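Local coordinates for thiosulfate sulfurtransferase/rhodanese-like domain-containing protein 1 (Homo sapiens, PDB 6BEV) that transfers sulfur from thiosulfate to glutathione, producing S-sulfanylglutathione, a central intermediate of hydrogen sulfide metabolism, at residues A41-V46 with G55-A60. Residues are numbered along the deposited sequence; the frame is centred on the assembly and turned at random.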
# COMPACT_ATOMS: atom_id res chain seq x y z
N ALA A 41 10.52 -0.40 -1.69
CA ALA A 41 9.14 -0.44 -1.21
C ALA A 41 8.17 -0.27 -2.36
O ALA A 41 8.42 0.48 -3.30
CB ALA A 41 8.87 0.66 -0.18
N ARG A 42 7.03 -0.94 -2.24
CA ARG A 42 5.90 -0.76 -3.13
C ARG A 42 4.78 -0.13 -2.32
O ARG A 42 4.56 -0.52 -1.18
CB ARG A 42 5.41 -2.09 -3.67
CG ARG A 42 6.13 -2.61 -4.87
CD ARG A 42 5.37 -3.81 -5.42
NE ARG A 42 4.20 -3.50 -6.25
CZ ARG A 42 3.46 -4.43 -6.88
NH1 ARG A 42 3.75 -5.72 -6.74
NH2 ARG A 42 2.43 -4.09 -7.64
N LEU A 43 4.07 0.81 -2.92
CA LEU A 43 3.03 1.57 -2.25
C LEU A 43 1.67 1.14 -2.76
O LEU A 43 1.46 1.04 -3.98
CB LEU A 43 3.19 3.06 -2.55
CG LEU A 43 4.31 3.79 -1.82
CD1 LEU A 43 4.61 5.12 -2.51
CD2 LEU A 43 3.90 4.02 -0.39
N PHE A 44 0.71 1.02 -1.84
CA PHE A 44 -0.68 0.70 -2.15
C PHE A 44 -1.57 1.70 -1.43
O PHE A 44 -1.62 1.72 -0.19
CB PHE A 44 -1.03 -0.72 -1.71
CG PHE A 44 -0.15 -1.77 -2.33
CD1 PHE A 44 -0.51 -2.35 -3.53
CD2 PHE A 44 1.03 -2.16 -1.74
CE1 PHE A 44 0.31 -3.30 -4.13
CE2 PHE A 44 1.85 -3.09 -2.34
CZ PHE A 44 1.48 -3.67 -3.52
N ASP A 45 -2.28 2.53 -2.21
CA ASP A 45 -3.26 3.48 -1.70
C ASP A 45 -4.57 2.71 -1.58
O ASP A 45 -5.13 2.26 -2.59
CB ASP A 45 -3.40 4.63 -2.70
CG ASP A 45 -4.28 5.77 -2.20
OD1 ASP A 45 -5.18 5.55 -1.36
OD2 ASP A 45 -4.07 6.90 -2.68
N VAL A 46 -5.04 2.50 -0.35
CA VAL A 46 -6.23 1.69 -0.11
C VAL A 46 -7.49 2.53 0.07
O VAL A 46 -8.52 2.01 0.51
CB VAL A 46 -6.02 0.68 1.02
CG1 VAL A 46 -4.83 -0.21 0.72
CG2 VAL A 46 -5.88 1.36 2.37
N GLY A 55 -5.38 12.46 -6.24
CA GLY A 55 -4.02 12.67 -5.81
C GLY A 55 -3.65 11.58 -4.85
O GLY A 55 -4.46 11.17 -4.01
N THR A 56 -2.41 11.12 -4.95
CA THR A 56 -1.92 10.02 -4.14
C THR A 56 -0.44 10.26 -3.87
O THR A 56 0.15 11.25 -4.31
CB THR A 56 -2.20 8.69 -4.84
OG1 THR A 56 -1.91 7.60 -3.95
CG2 THR A 56 -1.35 8.51 -6.11
N ILE A 57 0.16 9.36 -3.11
CA ILE A 57 1.62 9.37 -2.97
C ILE A 57 2.22 8.91 -4.29
O ILE A 57 1.80 7.87 -4.83
CB ILE A 57 2.06 8.48 -1.80
CG1 ILE A 57 1.43 8.99 -0.49
CG2 ILE A 57 3.56 8.42 -1.70
CD1 ILE A 57 1.78 8.20 0.76
N PRO A 58 3.18 9.65 -4.85
CA PRO A 58 3.73 9.28 -6.15
C PRO A 58 4.13 7.82 -6.20
O PRO A 58 4.78 7.31 -5.29
CB PRO A 58 4.93 10.21 -6.29
CG PRO A 58 4.49 11.45 -5.58
CD PRO A 58 3.74 10.92 -4.37
N GLY A 59 3.70 7.13 -7.26
CA GLY A 59 4.01 5.74 -7.46
C GLY A 59 3.03 4.76 -6.86
O GLY A 59 3.13 3.56 -7.13
N ALA A 60 2.08 5.21 -6.06
CA ALA A 60 1.20 4.28 -5.37
C ALA A 60 0.18 3.66 -6.31
O ALA A 60 -0.41 4.33 -7.15
CB ALA A 60 0.47 5.01 -4.26
O HOH W 1 4.55 1.49 -5.68
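Asp45 OD2 is gripped twice, by the hydroxyl of Thr56 and by the guanidinium of Arg47. Thr56 OG1 donates a short hydrogen bond of 2.6 Å to it, arriving on the anti lone pair, the one facing away from OD1, while Arg47 NH2 adds a salt bridge to the same oxygen. Both groups are carried to the meeting point by similar torsions, each anti to its own backbone N (chi1 -173° and -171°). The same NH2 also hydrogen-bonds to Gly55 O, where the chain leaves helix 49-53 with positive phi, so a single nitrogen of Arg47 links the two segments.

Leu43 makes the apolar contact. Its CD1 touches Ile57 CG2 at 3.6 Å, the two side chains crossing at about a right angle, and its CB packs on Ala60 CB at 3.8 Å; Leu43 O receives a CA-H...O contact from Ala60 CA at 3.5 Å. The type II turn from Ile57 to Ala60 is closed by Ala60 N to Ile57 O, 2.9 Å. A water bridges Leu43 N and Gly59 O, accepting from the first and donating to the second, where the loop is about to enter the parallel sheet; Leu43 is also backbone-bonded to Leu61.

The contact lies inside a beta-alpha-beta unit of the rhodanese fold, strand 42-45, helix 49-53 and strand 61-62, and fastens its returning loop to the first strand. The Asp45 side chain lies about 6 Å from that of Cys99, the cysteine that forms the persulfide intermediate, a position consistent with the doubly held carboxylate probably helping to order the surroundings of the active site.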